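L-ribulose 3-epimerase (Mesorhizobium loti, PDB 3VYL) catalyses the manganese-dependent epimerisation of ketoses at C3, interconverting L-ribulose and L-xylulose efficiently and accepting sugars such as D-psicose and D-tagatose less well. Local coordinates at residues A[145-150]-A[176-181]; A[158-163]-A[186-191]; A[205-210]-A[220-225]. All blocks are in the same frame, centred on the assembly; numbering follows the deposited sequence.

Contact 1. Residues A[145-150]-A[176-181]. With MN (manganese (II) ion), chain I.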
ATOM      1  N   ASN A 145     -18.797  16.907  18.606  1.00 34.50           N
ATOM      2  CA  ASN A 145     -18.178  15.879  17.776  1.00 33.62           C
ATOM      3  C   ASN A 145     -17.640  14.744  18.624  1.00 31.66           C
ATOM      4  O   ASN A 145     -16.673  14.910  19.369  1.00 31.10           O
ATOM      5  CB  ASN A 145     -17.080  16.479  16.901  1.00 36.05           C
ATOM      6  CG  ASN A 145     -17.479  17.816  16.321  1.00 37.81           C
ATOM      7  OD1 ASN A 145     -17.500  18.823  17.033  1.00 40.04           O
ATOM      8  ND2 ASN A 145     -17.816  17.835  15.031  1.00 36.86           N
ATOM      9  N   LEU A 146     -18.297  13.597  18.501  1.00 30.29           N
ATOM     10  CA  LEU A 146     -18.002  12.405  19.277  1.00 29.16           C
ATOM     11  C   LEU A 146     -16.741  11.695  18.788  1.00 29.76           C
ATOM     12  O   LEU A 146     -16.751  11.157  17.676  1.00 30.48           O
ATOM     13  CB  LEU A 146     -19.190  11.459  19.163  1.00 28.27           C
ATOM     14  CG  LEU A 146     -20.265  11.467  20.247  1.00 28.63           C
ATOM     15  CD1 LEU A 146     -20.645  12.859  20.736  1.00 28.37           C
ATOM     16  CD2 LEU A 146     -21.476  10.698  19.754  1.00 28.07           C
ATOM     17  N   GLU A 147     -15.663  11.690  19.590  1.00 28.69           N
ATOM     18  CA  GLU A 147     -14.445  10.983  19.163  1.00 26.62           C
ATOM     19  C   GLU A 147     -14.618   9.491  19.268  1.00 26.47           C
ATOM     20  O   GLU A 147     -15.079   8.960  20.286  1.00 26.74           O
ATOM     21  CB  GLU A 147     -13.144  11.429  19.850  1.00 26.17           C
ATOM     22  CG  GLU A 147     -11.906  11.016  19.043  1.00 25.65           C
ATOM     23  CD  GLU A 147     -10.567  11.507  19.587  1.00 25.22           C
ATOM     24  OE1 GLU A 147     -10.534  12.259  20.575  1.00 26.44           O
ATOM     25  OE2 GLU A 147      -9.519  11.139  19.017  1.00 24.36           O
ATOM     26  N   ILE A 148     -14.269   8.838  18.168  1.00 26.48           N
ATOM     27  CA  ILE A 148     -14.293   7.394  18.033  1.00 25.39           C
ATOM     28  C   ILE A 148     -12.888   6.900  18.343  1.00 24.44           C
ATOM     29  O   ILE A 148     -11.926   7.315  17.700  1.00 23.29           O
ATOM     30  CB  ILE A 148     -14.669   7.015  16.597  1.00 25.32           C
ATOM     31  CG1 ILE A 148     -15.957   7.732  16.184  1.00 26.14           C
ATOM     32  CG2 ILE A 148     -14.781   5.506  16.447  1.00 26.59           C
ATOM     33  CD1 ILE A 148     -17.185   7.396  17.020  1.00 26.85           C
ATOM     34  N   VAL A 149     -12.774   6.026  19.335  1.00 23.86           N
ATOM     35  CA  VAL A 149     -11.458   5.630  19.841  1.00 24.16           C
ATOM     36  C   VAL A 149     -11.275   4.119  19.907  1.00 23.92           C
ATOM     37  O   VAL A 149     -12.244   3.360  19.785  1.00 24.22           O
ATOM     38  CB  VAL A 149     -11.130   6.286  21.214  1.00 23.87           C
ATOM     39  CG1 VAL A 149     -11.081   7.802  21.081  1.00 24.09           C
ATOM     40  CG2 VAL A 149     -12.128   5.877  22.276  1.00 22.53           C
ATOM     41  N   ASN A 150     -10.030   3.694  20.110  1.00 22.68           N
ATOM     42  CA  ASN A 150      -9.712   2.277  20.143  1.00 21.87           C
ATOM     43  C   ASN A 150     -10.200   1.605  21.422  1.00 21.44           C
ATOM     44  O   ASN A 150     -10.441   2.267  22.433  1.00 20.98           O
ATOM     45  CB  ASN A 150      -8.209   2.067  19.926  1.00 21.86           C
ATOM     46  CG  ASN A 150      -7.383   2.436  21.140  1.00 21.66           C
ATOM     47  OD1 ASN A 150      -7.383   1.717  22.145  1.00 20.76           O
ATOM     48  ND2 ASN A 150      -6.665   3.552  21.050  1.00 20.66           N
ATOM     49  N   PHE A 176     -22.033  15.264  15.702  1.00 39.39           N
ATOM     50  CA  PHE A 176     -21.279  14.730  14.574  1.00 39.98           C
ATOM     51  C   PHE A 176     -20.172  13.770  15.023  1.00 38.49           C
ATOM     52  O   PHE A 176     -20.019  13.497  16.217  1.00 38.81           O
ATOM     53  CB  PHE A 176     -20.707  15.875  13.735  1.00 41.52           C
ATOM     54  CG  PHE A 176     -21.753  16.812  13.206  1.00 46.71           C
ATOM     55  CD1 PHE A 176     -22.597  16.424  12.164  1.00 47.23           C
ATOM     56  CD2 PHE A 176     -21.903  18.089  13.751  1.00 49.03           C
ATOM     57  CE1 PHE A 176     -23.565  17.290  11.677  1.00 46.76           C
ATOM     58  CE2 PHE A 176     -22.875  18.956  13.264  1.00 47.76           C
ATOM     59  CZ  PHE A 176     -23.704  18.555  12.229  1.00 45.97           C
ATOM     60  N   LEU A 177     -19.418  13.250  14.055  1.00 36.89           N
ATOM     61  CA  LEU A 177     -18.309  12.338  14.330  1.00 34.55           C
ATOM     62  C   LEU A 177     -16.963  13.036  14.354  1.00 32.62           C
ATOM     63  O   LEU A 177     -16.682  13.929  13.540  1.00 31.88           O
ATOM     64  CB  LEU A 177     -18.250  11.194  13.317  1.00 33.16           C
ATOM     65  CG  LEU A 177     -19.341  10.136  13.336  1.00 33.13           C
ATOM     66  CD1 LEU A 177     -19.115   9.210  12.153  1.00 32.21           C
ATOM     67  CD2 LEU A 177     -19.357   9.370  14.652  1.00 32.40           C
ATOM     68  N   HIS A 178     -16.143  12.601  15.305  1.00 31.13           N
ATOM     69  CA  HIS A 178     -14.759  12.996  15.399  1.00 29.87           C
ATOM     70  C   HIS A 178     -13.986  11.736  15.170  1.00 29.78           C
ATOM     71  O   HIS A 178     -13.977  10.826  16.004  1.00 30.56           O
ATOM     72  CB  HIS A 178     -14.492  13.621  16.767  1.00 29.92           C
ATOM     73  CG  HIS A 178     -13.042  13.995  17.017  1.00 30.83           C
ATOM     74  ND1 HIS A 178     -12.593  14.367  18.234  1.00 29.83           N
ATOM     75  CD2 HIS A 178     -11.938  14.014  16.172  1.00 30.85           C
ATOM     76  CE1 HIS A 178     -11.280  14.626  18.169  1.00 29.20           C
ATOM     77  NE2 HIS A 178     -10.874  14.405  16.913  1.00 30.61           N
ATOM     78  N   LEU A 179     -13.375  11.653  13.996  1.00 28.51           N
ATOM     79  CA  LEU A 179     -12.559  10.506  13.611  1.00 26.55           C
ATOM     80  C   LEU A 179     -11.056  10.769  13.834  1.00 27.28           C
ATOM     81  O   LEU A 179     -10.569  11.903  13.663  1.00 28.08           O
ATOM     82  CB  LEU A 179     -12.839  10.150  12.150  1.00 24.54           C
ATOM     83  CG  LEU A 179     -14.274   9.767  11.773  1.00 23.20           C
ATOM     84  CD1 LEU A 179     -14.331   9.392  10.305  1.00 22.42           C
ATOM     85  CD2 LEU A 179     -14.825   8.629  12.618  1.00 22.00           C
ATOM     86  N   ASP A 180     -10.323   9.724  14.207  1.00 26.28           N
ATOM     87  CA  ASP A 180      -8.897   9.861  14.492  1.00 26.23           C
ATOM     88  C   ASP A 180      -8.122   8.712  13.826  1.00 25.72           C
ATOM     89  O   ASP A 180      -8.290   7.545  14.181  1.00 25.31           O
ATOM     90  CB  ASP A 180      -8.692   9.899  16.014  1.00 27.64           C
ATOM     91  CG  ASP A 180      -7.237  10.057  16.426  1.00 29.81           C
ATOM     92  OD1 ASP A 180      -6.357   9.448  15.786  1.00 30.64           O
ATOM     93  OD2 ASP A 180      -6.974  10.765  17.430  1.00 31.96           O
ATOM     94  N   THR A 181      -7.269   9.056  12.865  1.00 24.09           N
ATOM     95  CA  THR A 181      -6.563   8.062  12.071  1.00 23.35           C
ATOM     96  C   THR A 181      -5.818   7.015  12.915  1.00 23.43           C
ATOM     97  O   THR A 181      -5.864   5.819  12.613  1.00 23.53           O
ATOM     98  CB  THR A 181      -5.616   8.727  11.074  1.00 23.83           C
ATOM     99  OG1 THR A 181      -4.623   9.464  11.788  1.00 24.88           O
ATOM    100  CG2 THR A 181      -6.381   9.677  10.154  1.00 23.82           C
TER
HETATM  101 MN    MN I1001      -7.655  12.090  18.848  1.00 21.12          MN
HETATM  102  O   HOH W   1     -11.562   7.465  15.056  1.00 28.35           O
HETATM  103  O   HOH W   2      -7.237  11.391  21.073  1.00 31.83           O
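Glu147 and Asp180 meet at the manganese ion, each giving it one carboxylate oxygen: Glu147 OE2 and Asp180 OD2 both lie 2.1 Å from the metal. The two carboxylates are nearly coplanar, 8° apart, and the cation between them probably offsets the repulsion of these neighbouring oxygens. Water 2, His206 and Glu241 complete the site. Glu147 holds CG anti to its backbone N (chi1 -161°) and runs extended from there, which carries its chain over one face of the His178 imidazole. Its CG makes a CH-pi contact 3.7 Å from the ring centroid of His178, and the carboxylate stacks on the same ring with the planes 25° apart.

Backbone bonds pair the two segments in parallel. Leu146 N donates to Phe176 O, His178 N to Leu146 O at 2.8 Å, and Ile148 N to His178 O. These are adjacent strands of the closed eight-stranded TIM barrel, joined through helix 160-170 as a beta-alpha-beta unit, and the metal sits at their C-terminal ends. Past the last direct bond, water 1 bridges the two segments, accepting from Asp180 N and lying within bonding distance of Ile148 O.

The apolar contacts are made by Ile148. Its side chain crosses that of Leu177 obliquely, with Ile148 CD1 3.8 Å from Leu177 CD2, while its CG1 lies alongside Leu179 CD2; Leu177 and Leu179 also reach helix 160-170.

Contact 2. Residues A[158-163]-A[186-191]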
ATOM      1  N   ASN A 158     -16.037   2.576  19.127  1.00 28.36           N
ATOM      2  CA  ASN A 158     -14.727   2.252  18.625  1.00 28.66           C
ATOM      3  C   ASN A 158     -14.733   2.271  17.142  1.00 29.37           C
ATOM      4  O   ASN A 158     -13.737   2.197  16.540  1.00 29.96           O
ATOM      5  CB  ASN A 158     -14.263   0.865  19.100  1.00 27.70           C
ATOM      6  CG  ASN A 158     -14.216   0.732  20.592  1.00 27.66           C
ATOM      7  OD1 ASN A 158     -13.750   1.594  21.284  1.00 27.49           O
ATOM      8  ND2 ASN A 158     -14.708  -0.344  21.077  1.00 26.50           N
ATOM      9  N   THR A 159     -15.896   2.351  16.556  1.00 30.70           N
ATOM     10  CA  THR A 159     -16.039   2.227  15.108  1.00 30.72           C
ATOM     11  C   THR A 159     -16.896   3.357  14.526  1.00 30.91           C
ATOM     12  O   THR A 159     -17.860   3.801  15.162  1.00 32.34           O
ATOM     13  CB  THR A 159     -16.558   0.809  14.789  1.00 32.09           C
ATOM     14  OG1 THR A 159     -15.474   0.015  14.274  1.00 34.05           O
ATOM     15  CG2 THR A 159     -17.709   0.798  13.805  1.00 32.48           C
ATOM     16  N   ALA A 160     -16.538   3.859  13.342  1.00 30.64           N
ATOM     17  CA  ALA A 160     -17.315   4.947  12.713  1.00 29.65           C
ATOM     18  C   ALA A 160     -18.782   4.560  12.514  1.00 30.06           C
ATOM     19  O   ALA A 160     -19.674   5.391  12.676  1.00 31.26           O
ATOM     20  CB  ALA A 160     -16.698   5.386  11.401  1.00 28.32           C
ATOM     21  N   ALA A 161     -19.020   3.295  12.174  1.00 30.25           N
ATOM     22  CA  ALA A 161     -20.373   2.760  12.054  1.00 31.09           C
ATOM     23  C   ALA A 161     -21.120   2.740  13.389  1.00 31.72           C
ATOM     24  O   ALA A 161     -22.319   2.991  13.416  1.00 32.41           O
ATOM     25  CB  ALA A 161     -20.349   1.374  11.426  1.00 31.74           C
ATOM     26  N   GLN A 162     -20.416   2.453  14.485  1.00 33.23           N
ATOM     27  CA  GLN A 162     -20.995   2.535  15.841  1.00 34.24           C
ATOM     28  C   GLN A 162     -21.445   3.955  16.131  1.00 35.43           C
ATOM     29  O   GLN A 162     -22.494   4.168  16.744  1.00 37.49           O
ATOM     30  CB  GLN A 162     -19.993   2.113  16.918  1.00 31.67           C
ATOM     31  CG  GLN A 162     -20.015   0.644  17.297  1.00 30.77           C
ATOM     32  CD  GLN A 162     -18.756   0.211  18.035  1.00 31.09           C
ATOM     33  OE1 GLN A 162     -17.689   0.813  17.880  1.00 31.28           O
ATOM     34  NE2 GLN A 162     -18.873  -0.839  18.839  1.00 29.73           N
ATOM     35  N   GLY A 163     -20.644   4.917  15.688  1.00 34.32           N
ATOM     36  CA  GLY A 163     -20.930   6.321  15.929  1.00 35.44           C
ATOM     37  C   GLY A 163     -22.179   6.729  15.192  1.00 36.51           C
ATOM     38  O   GLY A 163     -23.090   7.296  15.787  1.00 38.01           O
ATOM     39  N   ILE A 186      -6.528   0.985  14.047  1.00 22.03           N
ATOM     40  CA  ILE A 186      -6.644  -0.172  14.916  1.00 23.11           C
ATOM     41  C   ILE A 186      -8.023  -0.830  14.785  1.00 24.70           C
ATOM     42  O   ILE A 186      -8.137  -2.061  14.790  1.00 26.37           O
ATOM     43  CB  ILE A 186      -6.368   0.183  16.395  1.00 23.15           C
ATOM     44  CG1 ILE A 186      -4.931   0.676  16.584  1.00 22.76           C
ATOM     45  CG2 ILE A 186      -6.630  -1.014  17.301  1.00 22.81           C
ATOM     46  CD1 ILE A 186      -4.611   1.075  18.008  1.00 22.26           C
ATOM     47  N   GLU A 187      -9.066  -0.017  14.653  1.00 25.13           N
ATOM     48  CA  GLU A 187     -10.435  -0.520  14.744  1.00 24.12           C
ATOM     49  C   GLU A 187     -11.164  -0.728  13.411  1.00 22.69           C
ATOM     50  O   GLU A 187     -11.884  -1.706  13.249  1.00 22.13           O
ATOM     51  CB  GLU A 187     -11.265   0.368  15.675  1.00 25.27           C
ATOM     52  CG  GLU A 187     -10.717   0.485  17.092  1.00 26.08           C
ATOM     53  CD  GLU A 187     -10.788  -0.811  17.884  1.00 26.96           C
ATOM     54  OE1 GLU A 187     -11.534  -1.726  17.490  1.00 28.15           O
ATOM     55  OE2 GLU A 187     -10.096  -0.914  18.922  1.00 26.89           O
ATOM     56  N   GLU A 188     -10.983   0.179  12.464  1.00 22.40           N
ATOM     57  CA  GLU A 188     -11.729   0.106  11.206  1.00 23.26           C
ATOM     58  C   GLU A 188     -11.258  -1.034  10.278  1.00 24.06           C
ATOM     59  O   GLU A 188     -10.109  -1.491  10.344  1.00 24.51           O
ATOM     60  CB  GLU A 188     -11.721   1.452  10.466  1.00 23.31           C
ATOM     61  CG  GLU A 188     -12.107   2.671  11.297  1.00 24.26           C
ATOM     62  CD  GLU A 188     -13.598   2.789  11.605  1.00 26.13           C
ATOM     63  OE1 GLU A 188     -14.409   2.012  11.045  1.00 26.05           O
ATOM     64  OE2 GLU A 188     -13.965   3.681  12.415  1.00 26.63           O
ATOM     65  N   ALA A 189     -12.176  -1.508   9.437  1.00 24.36           N
ATOM     66  CA  ALA A 189     -11.894  -2.560   8.466  1.00 24.56           C
ATOM     67  C   ALA A 189     -11.004  -1.960   7.404  1.00 24.77           C
ATOM     68  O   ALA A 189     -10.077  -2.603   6.916  1.00 24.64           O
ATOM     69  CB  ALA A 189     -13.187  -3.076   7.841  1.00 24.01           C
ATOM     70  N   ASP A 190     -11.310  -0.717   7.048  1.00 24.85           N
ATOM     71  CA  ASP A 190     -10.516   0.031   6.105  1.00 25.43           C
ATOM     72  C   ASP A 190     -10.718   1.497   6.421  1.00 26.53           C
ATOM     73  O   ASP A 190     -11.857   1.977   6.466  1.00 27.20           O
ATOM     74  CB  ASP A 190     -10.942  -0.282   4.675  1.00 24.90           C
ATOM     75  CG  ASP A 190     -10.011   0.324   3.646  1.00 24.81           C
ATOM     76  OD1 ASP A 190      -8.986  -0.314   3.294  1.00 25.00           O
ATOM     77  OD2 ASP A 190     -10.308   1.446   3.185  1.00 24.65           O
ATOM     78  N   VAL A 191      -9.617   2.208   6.659  1.00 26.53           N
ATOM     79  CA  VAL A 191      -9.712   3.621   7.030  1.00 27.07           C
ATOM     80  C   VAL A 191     -10.490   4.434   5.985  1.00 26.59           C
ATOM     81  O   VAL A 191     -11.425   5.140   6.342  1.00 27.78           O
ATOM     82  CB  VAL A 191      -8.338   4.264   7.339  1.00 26.82           C
ATOM     83  CG1 VAL A 191      -8.535   5.629   7.983  1.00 27.07           C
ATOM     84  CG2 VAL A 191      -7.534   3.373   8.276  1.00 26.49           C
TER
HETATM   85  O   HOH W   3     -12.089   4.387  14.618  1.00 35.31           O
HETATM   86  O   HOH W   4     -17.271   2.084  10.296  1.00 28.91           O
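Ala160 N donates to Glu188 OE2 at 2.7 Å, the one direct hydrogen bond between residues 158-163 and 186-191. The oxygen receives it on its syn lone pair, the side facing its partner OE1, and the N-H...O angle is 149°. The same OE2 lies 3.4 Å from the methyl CB of Ala160, so the carboxylate touches both the backbone and the side chain of this first helical residue. Beside it, the backbone oxygen of Asn158 rests against the aliphatic part of Glu187, 3.2 Å from its CB.

Two waters extend the grip of Glu188. Water 4 accepts from Ala161 N and donates to Glu188 OE1 at 3.0 Å, and water 3 links Glu188 OE2 with Asn158 O, the second bond weak. One carboxylate thereby serves two successive N-H groups at the start of helix 160-170, one directly and one through water, and its negative charge probably interacts favourably with the helix dipole there. Thr159 occupies the N-cap position but its own side chain makes no capping bond. A bend in the Glu188 chain at chi2 (-75°) turns its end back toward the helix.

Further out, Gln162 OE1 folds back to accept from Asn158 N at 2.7 Å and, weakly, from Thr159 N, bridging two N-H groups just ahead of the helix. The carboxylate of Glu187 is held by salt bridges to Arg151 and to Arg260 of the second subunit. Gln162 NE2 bonds to His295 O of the third subunit, so the second and third subunits both reach this junction. It joins the start of helix 160-170, which leads on to strand 175-180, to the end of helix 181-187, which follows that strand.

Contact 3. Residues A[205-210]-A[220-225]. With MN (manganese (II) ion), chain I.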
ATOM      1  N   VAL A 205     -11.506  15.918  12.392  1.00 29.79           N
ATOM      2  CA  VAL A 205     -10.549  14.832  12.146  1.00 29.78           C
ATOM      3  C   VAL A 205      -9.212  15.045  12.857  1.00 30.19           C
ATOM      4  O   VAL A 205      -8.647  16.144  12.816  1.00 31.80           O
ATOM      5  CB  VAL A 205     -10.303  14.616  10.625  1.00 28.67           C
ATOM      6  CG1 VAL A 205      -9.076  13.742  10.386  1.00 27.00           C
ATOM      7  CG2 VAL A 205     -11.536  14.012   9.961  1.00 28.03           C
ATOM      8  N   HIS A 206      -8.707  13.992  13.499  1.00 29.36           N
ATOM      9  CA  HIS A 206      -7.328  13.996  13.986  1.00 28.54           C
ATOM     10  C   HIS A 206      -6.430  13.235  13.065  1.00 27.24           C
ATOM     11  O   HIS A 206      -6.663  12.064  12.779  1.00 28.16           O
ATOM     12  CB  HIS A 206      -7.229  13.384  15.374  1.00 30.89           C
ATOM     13  CG  HIS A 206      -7.526  14.341  16.503  1.00 32.66           C
ATOM     14  ND1 HIS A 206      -7.971  13.918  17.705  1.00 34.14           N
ATOM     15  CD2 HIS A 206      -7.428  15.730  16.583  1.00 32.16           C
ATOM     16  CE1 HIS A 206      -8.150  14.983  18.515  1.00 34.18           C
ATOM     17  NE2 HIS A 206      -7.824  16.090  17.824  1.00 33.35           N
ATOM     18  N   ILE A 207      -5.385  13.896  12.593  1.00 26.02           N
ATOM     19  CA  ILE A 207      -4.317  13.238  11.871  1.00 25.14           C
ATOM     20  C   ILE A 207      -3.233  12.825  12.871  1.00 24.49           C
ATOM     21  O   ILE A 207      -2.647  13.663  13.545  1.00 24.77           O
ATOM     22  CB  ILE A 207      -3.748  14.163  10.774  1.00 25.48           C
ATOM     23  CG1 ILE A 207      -4.836  14.490   9.746  1.00 26.86           C
ATOM     24  CG2 ILE A 207      -2.534  13.548  10.086  1.00 25.55           C
ATOM     25  CD1 ILE A 207      -5.515  13.293   9.105  1.00 26.59           C
ATOM     26  N   GLY A 208      -2.988  11.524  12.970  1.00 23.66           N
ATOM     27  CA  GLY A 208      -1.959  10.991  13.847  1.00 22.74           C
ATOM     28  C   GLY A 208      -1.445   9.691  13.272  1.00 22.08           C
ATOM     29  O   GLY A 208      -2.221   8.906  12.760  1.00 22.42           O
ATOM     30  N   GLU A 209      -0.138   9.468  13.345  1.00 21.09           N
ATOM     31  CA  GLU A 209       0.471   8.245  12.827  1.00 20.49           C
ATOM     32  C   GLU A 209       0.150   7.021  13.714  1.00 20.77           C
ATOM     33  O   GLU A 209      -0.266   7.174  14.863  1.00 20.63           O
ATOM     34  CB  GLU A 209       1.985   8.448  12.679  1.00 20.07           C
ATOM     35  CG  GLU A 209       2.738   7.270  12.077  1.00 20.09           C
ATOM     36  CD  GLU A 209       2.210   6.880  10.712  1.00 19.69           C
ATOM     37  OE1 GLU A 209       1.207   6.129  10.643  1.00 18.20           O
ATOM     38  OE2 GLU A 209       2.822   7.326   9.714  1.00 19.91           O
ATOM     39  N   SER A 210       0.344   5.819  13.170  1.00 20.46           N
ATOM     40  CA  SER A 210       0.045   4.568  13.870  1.00 20.20           C
ATOM     41  C   SER A 210       0.668   4.472  15.272  1.00 20.86           C
ATOM     42  O   SER A 210       0.039   3.976  16.202  1.00 20.69           O
ATOM     43  CB  SER A 210       0.442   3.371  13.002  1.00 20.50           C
ATOM     44  OG  SER A 210       1.799   3.454  12.555  1.00 21.49           O
ATOM     45  N   ILE A 220       0.346   3.791   8.808  1.00 19.30           N
ATOM     46  CA  ILE A 220      -0.915   4.295   8.264  1.00 20.01           C
ATOM     47  C   ILE A 220      -0.739   4.709   6.808  1.00 20.87           C
ATOM     48  O   ILE A 220       0.283   5.291   6.432  1.00 21.21           O
ATOM     49  CB  ILE A 220      -1.531   5.437   9.113  1.00 19.80           C
ATOM     50  CG1 ILE A 220      -2.039   4.882  10.456  1.00 19.38           C
ATOM     51  CG2 ILE A 220      -2.658   6.134   8.358  1.00 19.30           C
ATOM     52  CD1 ILE A 220      -2.630   5.911  11.395  1.00 18.82           C
ATOM     53  N   ASP A 221      -1.737   4.360   6.001  1.00 21.34           N
ATOM     54  CA  ASP A 221      -1.801   4.731   4.607  1.00 22.27           C
ATOM     55  C   ASP A 221      -2.490   6.064   4.520  1.00 22.83           C
ATOM     56  O   ASP A 221      -3.725   6.115   4.422  1.00 24.60           O
ATOM     57  CB  ASP A 221      -2.643   3.709   3.856  1.00 23.40           C
ATOM     58  CG  ASP A 221      -2.544   3.843   2.348  1.00 24.31           C
ATOM     59  OD1 ASP A 221      -2.093   4.897   1.825  1.00 26.11           O
ATOM     60  OD2 ASP A 221      -2.926   2.858   1.679  1.00 25.41           O
ATOM     61  N   PHE A 222      -1.714   7.144   4.540  1.00 22.79           N
ATOM     62  CA  PHE A 222      -2.306   8.498   4.548  1.00 22.20           C
ATOM     63  C   PHE A 222      -2.849   8.950   3.198  1.00 22.82           C
ATOM     64  O   PHE A 222      -3.817   9.696   3.150  1.00 23.94           O
ATOM     65  CB  PHE A 222      -1.350   9.534   5.140  1.00 21.00           C
ATOM     66  CG  PHE A 222      -1.258   9.464   6.635  1.00 20.68           C
ATOM     67  CD1 PHE A 222      -0.139   8.921   7.251  1.00 20.42           C
ATOM     68  CD2 PHE A 222      -2.313   9.904   7.428  1.00 19.92           C
ATOM     69  CE1 PHE A 222      -0.071   8.835   8.633  1.00 20.08           C
ATOM     70  CE2 PHE A 222      -2.244   9.825   8.805  1.00 19.93           C
ATOM     71  CZ  PHE A 222      -1.121   9.290   9.408  1.00 19.74           C
ATOM     72  N   ALA A 223      -2.244   8.486   2.106  1.00 23.69           N
ATOM     73  CA  ALA A 223      -2.756   8.825   0.781  1.00 23.61           C
ATOM     74  C   ALA A 223      -4.172   8.304   0.664  1.00 24.58           C
ATOM     75  O   ALA A 223      -5.058   9.027   0.213  1.00 27.03           O
ATOM     76  CB  ALA A 223      -1.867   8.283  -0.324  1.00 22.09           C
ATOM     77  N   ALA A 224      -4.408   7.081   1.127  1.00 24.24           N
ATOM     78  CA  ALA A 224      -5.754   6.516   1.094  1.00 24.17           C
ATOM     79  C   ALA A 224      -6.736   7.358   1.908  1.00 25.31           C
ATOM     80  O   ALA A 224      -7.914   7.439   1.573  1.00 26.79           O
ATOM     81  CB  ALA A 224      -5.742   5.083   1.586  1.00 23.00           C
ATOM     82  N   ILE A 225      -6.235   7.989   2.970  1.00 26.07           N
ATOM     83  CA  ILE A 225      -7.053   8.797   3.874  1.00 25.75           C
ATOM     84  C   ILE A 225      -7.365  10.163   3.259  1.00 26.09           C
ATOM     85  O   ILE A 225      -8.499  10.640   3.324  1.00 27.04           O
ATOM     86  CB  ILE A 225      -6.376   8.948   5.259  1.00 24.73           C
ATOM     87  CG1 ILE A 225      -6.361   7.595   5.981  1.00 24.77           C
ATOM     88  CG2 ILE A 225      -7.085   9.983   6.115  1.00 23.96           C
ATOM     89  CD1 ILE A 225      -5.606   7.583   7.297  1.00 24.52           C
TER
HETATM   90 MN    MN I1001      -7.655  12.090  18.848  1.00 21.12          MN
HETATM   91  O   HOH W   5       2.623   6.238   7.115  1.00 30.33           O
HETATM   92  O   HOH W   2      -7.237  11.391  21.073  1.00 31.83           O
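Glu209 and Ile220 are joined by a hydrogen bond from Ile220 N to Glu209 OE1, 3.1 Å long, which meets the carboxylate on its syn side and 26° out of its plane. The same oxygen takes a second, shorter bond from Ser210 N at 2.7 Å on its anti lone pair, so two backbone N-H groups grip OE1. The Glu209 chain starts out opposite its own amide nitrogen (chi1 -177°), then kinks at chi2, which brings the acid alongside Ile220.

The dense part of the contact gathers round Phe222 and Ile220. The ring edge of Phe222 faces Gly208 O, 3.5 Å from CZ, and Glu209 OE2, 3.4 Å from CE1; the carboxylate and ring planes stand 61° apart. Ile220 CG2 sits over the centre of one ring face, and its CD1 reaches Gly208 O. Ile207 CG2 approaches Phe222 CE2 obliquely at 3.9 Å. Replacing Glu209 by an alanine is likely to leave Ile220 N and Ser210 N without their shared acceptor and to open a gap beside the edge of Phe222.

Water 5 sits within hydrogen-bonding distance of Glu209 OE2 and Ile220 O, and Gly216 N and Gly218 N of the intervening loop bond weakly to OE2. The solvent side lies farther out: Asp221, just before helix 222-231, and Ala223 in its first turn are exposed. Asp221, the N-cap residue, accepts from Ala224 N in a capping bond.

On the metal side, His206 ND1 binds manganese at 2.2 Å, and Glu36 holds its NE2. The contact is thus the strand-to-helix step of a TIM-barrel beta-alpha-beta unit, with a metal ligand near the end of the strand and a loop folded back to start the helix.

Contacts 1 and 2 interlock along the chain, their segments alternating, whereas contact 3 follows both in sequence. The centres of contacts 1 and 2 are about 9 Å apart, and contact 3 lies about 13 Å from each. Contacts 1 and 3 share the barrel sheet: strands 175-180 and 202-207 are neighbours, linked by Leu179 O with His206 N, and both contacts reach the same manganese ion and water 2. Contact 2 lies outside the barrel wall, where Ile148 packs on Asn158 and Thr159 and Val191 meets Ile225. Successive barrel units thus supply metal ligands inside, while the helix ends of contact 2 meet two neighbouring subunits of the tetramer.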